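Long-range contacts in signal recognition particle receptor FtsY (Sulfolobus acidocaldarius, PDB 5L3S), which acts as the receptor for the signal recognition particle and belongs to the SRP54-type family of P-loop nucleotide-binding proteins: residues Asn110-Thr115 / Ile218-Ser223; Ala244-Lys249 / Val270-Val275. All blocks are in the same frame, centred on the assembly; numbering follows the deposited sequence.

Contact 1 of 2, residues Asn110-Thr115 / Ile218-Ser223; sequences NGVGKT and ILILDS. With MG (magnesium ion), chain S; GNP (phosphoaminophosphonic acid-guanylate ester), chain R; GNP (phosphoaminophosphonic acid-guanylate ester), chain I.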
loop_
_atom_site.group_PDB
_atom_site.type_symbol
_atom_site.label_atom_id
_atom_site.label_comp_id
_atom_site.label_asym_id
_atom_site.label_seq_id
_atom_site.Cartn_x
_atom_site.Cartn_y
_atom_site.Cartn_z
ATOM N N ASN B 110 0.074 6.916 -5.712
ATOM C CA ASN B 110 1.289 7.373 -5.052
ATOM C C ASN B 110 1.956 6.362 -4.153
ATOM O O ASN B 110 1.300 5.733 -3.317
ATOM C CB ASN B 110 0.963 8.619 -4.217
ATOM C CG ASN B 110 0.289 9.661 -5.032
ATOM O OD1 ASN B 110 -0.927 9.598 -5.255
ATOM N ND2 ASN B 110 1.071 10.627 -5.521
ATOM N N GLY B 111 3.267 6.230 -4.317
ATOM C CA GLY B 111 4.090 5.457 -3.399
ATOM C C GLY B 111 4.110 3.939 -3.622
ATOM O O GLY B 111 4.827 3.231 -2.903
ATOM N N VAL B 112 3.349 3.430 -4.593
ATOM C CA VAL B 112 3.267 1.959 -4.800
ATOM C C VAL B 112 4.557 1.287 -5.273
ATOM O O VAL B 112 4.766 0.087 -5.042
ATOM C CB VAL B 112 2.134 1.536 -5.789
ATOM C CG1 VAL B 112 0.771 1.795 -5.174
ATOM C CG2 VAL B 112 2.291 2.218 -7.185
ATOM N N GLY B 113 5.409 2.038 -5.961
ATOM C CA GLY B 113 6.696 1.498 -6.349
ATOM C C GLY B 113 7.077 1.613 -7.818
ATOM O O GLY B 113 7.941 0.874 -8.262
ATOM N N LYS B 114 6.467 2.548 -8.549
ATOM C CA LYS B 114 6.717 2.712 -9.983
ATOM C C LYS B 114 8.188 2.934 -10.350
ATOM O O LYS B 114 8.736 2.227 -11.206
ATOM C CB LYS B 114 5.868 3.877 -10.528
ATOM C CG LYS B 114 4.380 3.792 -10.162
ATOM C CD LYS B 114 3.601 5.021 -10.630
ATOM C CE LYS B 114 3.851 6.252 -9.710
ATOM N NZ LYS B 114 3.478 5.953 -8.285
ATOM N N THR B 115 8.797 3.942 -9.731
ATOM C CA THR B 115 10.162 4.380 -10.031
ATOM C C THR B 115 11.185 3.282 -9.762
ATOM O O THR B 115 12.047 2.988 -10.593
ATOM C CB THR B 115 10.485 5.677 -9.243
ATOM O OG1 THR B 115 9.602 6.725 -9.681
ATOM C CG2 THR B 115 11.935 6.087 -9.418
ATOM N N ILE B 218 1.683 -0.734 -17.983
ATOM C CA ILE B 218 1.758 -1.515 -16.759
ATOM C C ILE B 218 1.255 -0.713 -15.564
ATOM O O ILE B 218 1.793 0.342 -15.244
ATOM C CB ILE B 218 3.192 -1.985 -16.456
ATOM C CG1 ILE B 218 3.732 -2.827 -17.622
ATOM C CG2 ILE B 218 3.225 -2.793 -15.156
ATOM C CD1 ILE B 218 5.156 -3.304 -17.421
ATOM N N LEU B 219 0.218 -1.233 -14.922
ATOM C CA LEU B 219 -0.271 -0.671 -13.672
ATOM C C LEU B 219 0.542 -1.270 -12.541
ATOM O O LEU B 219 0.758 -2.488 -12.493
ATOM C CB LEU B 219 -1.751 -1.002 -13.486
ATOM C CG LEU B 219 -2.328 -0.662 -12.096
ATOM C CD1 LEU B 219 -2.301 0.829 -11.843
ATOM C CD2 LEU B 219 -3.753 -1.267 -11.940
ATOM N N ILE B 220 1.019 -0.415 -11.639
ATOM C CA ILE B 220 1.695 -0.894 -10.441
ATOM C C ILE B 220 0.725 -0.914 -9.247
ATOM O O ILE B 220 0.069 0.082 -8.965
ATOM C CB ILE B 220 2.924 -0.034 -10.099
ATOM C CG1 ILE B 220 3.865 0.073 -11.315
ATOM C CG2 ILE B 220 3.654 -0.626 -8.905
ATOM C CD1 ILE B 220 4.293 -1.286 -11.850
ATOM N N LEU B 221 0.613 -2.067 -8.591
ATOM C CA LEU B 221 -0.188 -2.210 -7.373
ATOM C C LEU B 221 0.702 -2.669 -6.215
ATOM O O LEU B 221 1.619 -3.468 -6.400
ATOM C CB LEU B 221 -1.355 -3.210 -7.589
ATOM C CG LEU B 221 -2.406 -2.828 -8.647
ATOM C CD1 LEU B 221 -3.380 -3.967 -8.950
ATOM C CD2 LEU B 221 -3.186 -1.562 -8.229
ATOM N N ASP B 222 0.416 -2.151 -5.021
ATOM C CA ASP B 222 1.113 -2.505 -3.790
ATOM C C ASP B 222 0.474 -3.765 -3.198
ATOM O O ASP B 222 -0.719 -3.770 -2.892
ATOM C CB ASP B 222 0.947 -1.339 -2.786
ATOM C CG ASP B 222 1.852 -1.451 -1.566
ATOM O OD1 ASP B 222 2.162 -2.580 -1.127
ATOM O OD2 ASP B 222 2.260 -0.382 -1.044
ATOM N N SER B 223 1.257 -4.823 -3.007
ATOM C CA SER B 223 0.682 -6.073 -2.478
ATOM C C SER B 223 0.249 -5.990 -1.013
ATOM O O SER B 223 -0.470 -6.872 -0.539
ATOM C CB SER B 223 1.626 -7.254 -2.669
ATOM O OG SER B 223 2.758 -7.140 -1.831
HETATM MG MG MG S . 8.023 7.633 -8.561
HETATM P PG GNP R . 5.777 8.063 -6.318
HETATM O O1G GNP R . 6.533 8.377 -7.588
HETATM O O2G GNP R . 5.929 9.155 -5.268
HETATM O O3G GNP R . 4.288 7.871 -6.508
HETATM N N3B GNP R . 6.369 6.714 -5.694
HETATM P PB GNP R . 6.638 5.401 -6.616
HETATM O O1B GNP R . 7.432 5.774 -7.787
HETATM O O2B GNP R . 5.346 4.781 -6.946
HETATM O O3A GNP R . 7.432 4.464 -5.730
HETATM P PA GNP R . 8.938 4.423 -5.438
HETATM O O1A GNP R . 9.670 3.717 -6.540
HETATM O O2A GNP R . 9.448 5.775 -5.049
HETATM O "O5'" GNP R . 9.078 3.438 -4.226
HETATM C "C5'" GNP R . 8.546 3.746 -2.898
HETATM C "C4'" GNP R . 9.313 2.941 -1.864
HETATM O "O4'" GNP R . 8.957 1.511 -1.953
HETATM C "C3'" GNP R . 10.819 2.996 -2.028
HETATM O "O3'" GNP R . 11.413 2.962 -0.743
HETATM C "C2'" GNP R . 11.138 1.695 -2.785
HETATM O "O2'" GNP R . 12.460 1.257 -2.525
HETATM C "C1'" GNP R . 10.150 0.771 -2.056
HETATM N N9 GNP R . 9.853 -0.443 -2.815
HETATM C C8 GNP R . 9.467 -0.561 -4.123
HETATM N N7 GNP R . 9.255 -1.809 -4.503
HETATM C C5 GNP R . 9.520 -2.543 -3.350
HETATM C C6 GNP R . 9.469 -3.937 -3.132
HETATM O O6 GNP R . 9.180 -4.798 -3.975
HETATM N N1 GNP R . 9.826 -4.283 -1.826
HETATM C C2 GNP R . 10.161 -3.362 -0.844
HETATM N N2 GNP R . 10.477 -3.829 0.364
HETATM N N3 GNP R . 10.211 -2.051 -1.046
HETATM C C4 GNP R . 9.887 -1.719 -2.311
HETATM P PG GNP I . 10.013 5.974 1.342
HETATM O O1G GNP I . 10.550 5.315 0.062
HETATM O O2G GNP I . 11.039 6.854 1.999
HETATM O O3G GNP I . 9.513 4.830 2.201
HETATM N N3B GNP I . 8.709 6.821 0.917
HETATM P PB GNP I . 7.894 7.806 1.956
HETATM O O1B GNP I . 8.880 8.786 2.397
HETATM O O2B GNP I . 7.203 6.978 2.970
HETATM O O3A GNP I . 6.759 8.467 1.140
HETATM P PA GNP I . 6.886 9.715 0.193
HETATM O O1A GNP I . 7.985 9.568 -0.780
HETATM O O2A GNP I . 6.894 10.944 1.023
HETATM O "O5'" GNP I . 5.504 9.771 -0.557
HETATM C "C5'" GNP I . 5.035 8.687 -1.367
HETATM C "C4'" GNP I . 4.034 9.273 -2.354
HETATM O "O4'" GNP I . 2.782 9.573 -1.690
HETATM C "C3'" GNP I . 4.456 10.601 -2.981
HETATM O "O3'" GNP I . 4.007 10.629 -4.320
HETATM C "C2'" GNP I . 3.696 11.656 -2.165
HETATM O "O2'" GNP I . 3.451 12.809 -2.945
HETATM C "C1'" GNP I . 2.388 10.908 -1.928
HETATM N N9 GNP I . 1.561 11.271 -0.768
HETATM C C8 GNP I . 1.908 11.386 0.563
HETATM N N7 GNP I . 0.874 11.665 1.339
HETATM C C5 GNP I . -0.226 11.718 0.460
HETATM C C6 GNP I . -1.609 11.987 0.654
HETATM O O6 GNP I . -2.215 12.248 1.721
HETATM N N1 GNP I . -2.329 11.929 -0.542
HETATM C C2 GNP I . -1.791 11.657 -1.774
HETATM N N2 GNP I . -2.604 11.656 -2.844
HETATM N N3 GNP I . -0.509 11.428 -1.954
HETATM C C4 GNP I . 0.207 11.471 -0.827
HETATM O O HOH W 1 7.040 7.287 -10.355
HETATM O O HOH W 2 9.395 7.740 -7.019
HETATM O O HOH W 3 8.691 9.520 -9.165
#
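Val112 and Ile220 press their methyl groups together, CG2 to CG2 at 3.6 Å, where a P-loop (Walker A) of the SRP54-type G domain rests against strand 216-222. The branches of Val112 diverge. CG1 lies anti to the carbonyl carbon (chi1 -69°) and meets Asp222 CB at 3.9 Å; CG2, between the backbone N and the carbonyl carbon, turns to Ile220, touching its carbonyl O as well as its CG2. Further along, the aliphatic part of Lys114 passes Ile220, its CG 3.9 Å from Ile220 CG1. No hydrogen bond joins the two segments; the amides of Gly111, Gly113, Lys114 and Thr115 donate to GNP (chain R). Its O2B is gripped by three donors: the amides of Gly113 and Lys114, and Lys114 NZ at 2.6 Å. Bends at chi3 and chi4 (-77° and -58°) bring Lys114 NZ round to the phosphates, where it also donates to O3G at 2.7 Å. Asn110 reaches the GNP of chain I, donating from ND2 to O3' at 3.2 Å. Thr115 OG1 binds the magnesium at 2.1 Å, and O1G and O1B of GNP (chain R) with three waters complete an octahedron. In the second shell, Val109 O accepts from Lys114 NZ, and Asp190 OD2 bonds to Thr115 OG1. Asp222 OD1 takes Leu224 N, while Lys249 NZ links the segments, bonding to Gly111 O and pairing with Asp222 OD2.

Contact 2 of 2, residues Ala244-Lys249 / Val270-Val275; sequences AVILTK and VVYMGV. With GNP (phosphoaminophosphonic acid-guanylate ester), chain R.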
loop_
_atom_site.group_PDB
_atom_site.type_symbol
_atom_site.label_atom_id
_atom_site.label_comp_id
_atom_site.label_asym_id
_atom_site.label_seq_id
_atom_site.Cartn_x
_atom_site.Cartn_y
_atom_site.Cartn_z
ATOM N N ALA B 244 -1.086 -5.146 -18.223
ATOM C CA ALA B 244 -0.661 -6.048 -17.153
ATOM C C ALA B 244 -0.340 -5.302 -15.856
ATOM O O ALA B 244 -0.291 -4.075 -15.822
ATOM C CB ALA B 244 0.529 -6.869 -17.583
ATOM N N VAL B 245 -0.107 -6.065 -14.793
ATOM C CA VAL B 245 0.158 -5.481 -13.490
ATOM C C VAL B 245 1.489 -6.012 -12.980
ATOM O O VAL B 245 1.832 -7.179 -13.217
ATOM C CB VAL B 245 -0.974 -5.881 -12.507
ATOM C CG1 VAL B 245 -0.584 -5.616 -11.062
ATOM C CG2 VAL B 245 -2.266 -5.156 -12.871
ATOM N N ILE B 246 2.233 -5.162 -12.285
ATOM C CA ILE B 246 3.324 -5.627 -11.440
ATOM C C ILE B 246 2.942 -5.348 -9.977
ATOM O O ILE B 246 2.540 -4.238 -9.642
ATOM C CB ILE B 246 4.673 -4.953 -11.825
ATOM C CG1 ILE B 246 5.139 -5.470 -13.201
ATOM C CG2 ILE B 246 5.741 -5.214 -10.754
ATOM C CD1 ILE B 246 6.394 -4.752 -13.766
ATOM N N LEU B 247 3.044 -6.373 -9.131
ATOM C CA LEU B 247 2.742 -6.254 -7.701
ATOM C C LEU B 247 4.035 -6.073 -6.930
ATOM O O LEU B 247 4.962 -6.870 -7.096
ATOM C CB LEU B 247 2.080 -7.547 -7.198
ATOM C CG LEU B 247 0.752 -7.967 -7.809
ATOM C CD1 LEU B 247 0.191 -9.174 -7.043
ATOM C CD2 LEU B 247 -0.213 -6.802 -7.752
ATOM N N THR B 248 4.096 -5.055 -6.069
ATOM C CA THR B 248 5.323 -4.765 -5.325
ATOM C C THR B 248 5.243 -5.145 -3.842
ATOM O O THR B 248 4.160 -5.398 -3.313
ATOM C CB THR B 248 5.625 -3.253 -5.360
ATOM O OG1 THR B 248 4.538 -2.559 -4.742
ATOM C CG2 THR B 248 5.792 -2.760 -6.819
ATOM N N LYS B 249 6.404 -5.166 -3.186
ATOM C CA LYS B 249 6.499 -5.290 -1.738
ATOM C C LYS B 249 5.965 -6.618 -1.229
ATOM O O LYS B 249 5.490 -6.711 -0.109
ATOM C CB LYS B 249 5.793 -4.113 -1.038
ATOM C CG LYS B 249 6.297 -2.743 -1.493
ATOM C CD LYS B 249 5.476 -1.589 -0.858
ATOM C CE LYS B 249 5.721 -0.271 -1.646
ATOM N NZ LYS B 249 4.829 0.847 -1.187
ATOM N N VAL B 270 -0.941 -10.517 -13.694
ATOM C CA VAL B 270 0.248 -10.028 -13.032
ATOM C C VAL B 270 1.417 -10.635 -13.784
ATOM O O VAL B 270 1.432 -11.847 -14.014
ATOM C CB VAL B 270 0.300 -10.498 -11.572
ATOM C CG1 VAL B 270 1.608 -10.055 -10.910
ATOM C CG2 VAL B 270 -0.913 -9.974 -10.788
ATOM N N VAL B 271 2.380 -9.815 -14.204
ATOM C CA VAL B 271 3.514 -10.347 -14.970
ATOM C C VAL B 271 4.792 -10.501 -14.132
ATOM O O VAL B 271 5.594 -11.399 -14.382
ATOM C CB VAL B 271 3.802 -9.525 -16.256
ATOM C CG1 VAL B 271 2.741 -9.799 -17.309
ATOM C CG2 VAL B 271 3.893 -8.024 -15.924
ATOM N N TYR B 272 4.987 -9.630 -13.146
ATOM C CA TYR B 272 6.141 -9.755 -12.263
ATOM C C TYR B 272 5.760 -9.386 -10.845
ATOM O O TYR B 272 4.751 -8.744 -10.617
ATOM C CB TYR B 272 7.279 -8.828 -12.704
ATOM C CG TYR B 272 7.790 -9.116 -14.070
ATOM C CD1 TYR B 272 8.694 -10.140 -14.282
ATOM C CD2 TYR B 272 7.359 -8.378 -15.161
ATOM C CE1 TYR B 272 9.168 -10.434 -15.545
ATOM C CE2 TYR B 272 7.813 -8.668 -16.440
ATOM C CZ TYR B 272 8.722 -9.693 -16.623
ATOM O OH TYR B 272 9.187 -9.986 -17.882
ATOM N N MET B 273 6.581 -9.809 -9.890
ATOM C CA MET B 273 6.428 -9.353 -8.522
ATOM C C MET B 273 7.735 -8.778 -7.980
ATOM O O MET B 273 8.804 -9.370 -8.143
ATOM C CB MET B 273 5.953 -10.500 -7.642
ATOM C CG MET B 273 4.485 -10.866 -7.880
ATOM S SD MET B 273 4.116 -12.334 -6.959
ATOM C CE MET B 273 5.289 -13.418 -7.762
ATOM N N GLY B 274 7.628 -7.631 -7.322
ATOM C CA GLY B 274 8.749 -7.033 -6.624
ATOM C C GLY B 274 8.896 -7.635 -5.246
ATOM O O GLY B 274 7.926 -7.771 -4.513
ATOM N N VAL B 275 10.109 -8.038 -4.902
ATOM C CA VAL B 275 10.333 -8.698 -3.629
ATOM C C VAL B 275 11.495 -8.075 -2.853
ATOM O O VAL B 275 12.195 -8.759 -2.119
ATOM C CB VAL B 275 10.590 -10.213 -3.833
ATOM C CG1 VAL B 275 9.331 -10.905 -4.340
ATOM C CG2 VAL B 275 11.735 -10.423 -4.805
HETATM P PG GNP R . 5.777 8.063 -6.318
HETATM O O1G GNP R . 6.533 8.377 -7.588
HETATM O O2G GNP R . 5.929 9.155 -5.268
HETATM O O3G GNP R . 4.288 7.871 -6.508
HETATM N N3B GNP R . 6.369 6.714 -5.694
HETATM P PB GNP R . 6.638 5.401 -6.616
HETATM O O1B GNP R . 7.432 5.774 -7.787
HETATM O O2B GNP R . 5.346 4.781 -6.946
HETATM O O3A GNP R . 7.432 4.464 -5.730
HETATM P PA GNP R . 8.938 4.423 -5.438
HETATM O O1A GNP R . 9.670 3.717 -6.540
HETATM O O2A GNP R . 9.448 5.775 -5.049
HETATM O "O5'" GNP R . 9.078 3.438 -4.226
HETATM C "C5'" GNP R . 8.546 3.746 -2.898
HETATM C "C4'" GNP R . 9.313 2.941 -1.864
HETATM O "O4'" GNP R . 8.957 1.511 -1.953
HETATM C "C3'" GNP R . 10.819 2.996 -2.028
HETATM O "O3'" GNP R . 11.413 2.962 -0.743
HETATM C "C2'" GNP R . 11.138 1.695 -2.785
HETATM O "O2'" GNP R . 12.460 1.257 -2.525
HETATM C "C1'" GNP R . 10.150 0.771 -2.056
HETATM N N9 GNP R . 9.853 -0.443 -2.815
HETATM C C8 GNP R . 9.467 -0.561 -4.123
HETATM N N7 GNP R . 9.255 -1.809 -4.503
HETATM C C5 GNP R . 9.520 -2.543 -3.350
HETATM C C6 GNP R . 9.469 -3.937 -3.132
HETATM O O6 GNP R . 9.180 -4.798 -3.975
HETATM N N1 GNP R . 9.826 -4.283 -1.826
HETATM C C2 GNP R . 10.161 -3.362 -0.844
HETATM N N2 GNP R . 10.477 -3.829 0.364
HETATM N N3 GNP R . 10.211 -2.051 -1.046
HETATM C C4 GNP R . 9.887 -1.719 -2.311
#
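Leu247 and Val270 meet at about a right angle, the leucine CG lying 3.8 Å from Val270 CG1, on one face of two parallel strands whose axes differ by 16°. Val245 and Met273 share that face; Met273 CG passes Leu247 CB before the thioether turns off from the neighbouring strand. On the other face Ile246 carries the packing. Its CG1, anti to the carbonyl carbon, runs beside Tyr272 CB, and CD1 comes obliquely to the ring at CD2, 4.0 Å away. At the start of the pair Ala244 CB sits against both methyls of Val271, the nearer being CG1 at 3.7 Å. The pairing slips at Val271 (psi -32°): Val245 faces Val270 but Leu247 faces Met273, and the buried Tyr272 N has no partner in the model. Val271 N donates to Val245 O (2.9 Å) and Gly274 N to Leu247 O (2.8 Å), whereas Leu247 N reaches Tyr272 O over 3.3 Å. Lys249 N donates to O6 of GNP (chain R) at 2.9 Å. The strands belong to a beta-alpha-beta unit: helix 258-266 packs on Val245, Leu247 and Val270, helix 114-127 touches Ile246, Thr248 and Tyr272 on the opposite face, and strand 216-222 flanks 244-248.

How the contacts relate
Both contacts are buried in the P-loop nucleotide-binding domain, their centres 8 Å apart, and both reach the GNP of chain R. They differ in what they join. Contact 1 sets a phosphate-binding loop on a strand mainly through apolar side chains, with no hydrogen bond across, burying 231 Å²; contact 2 pairs two strands by backbone bonds as well and buries 455 Å². Strands 216-222 and 244-248 are sheet neighbours, which puts the two contacts side by side. Thr248 OG1 probably bonds to Val112 O, and Ser223 OG to Thr248 O, both at 2.7 Å. The nucleotide is met mainly at its phosphates by contact 1 and mainly at its guanine by contact 2.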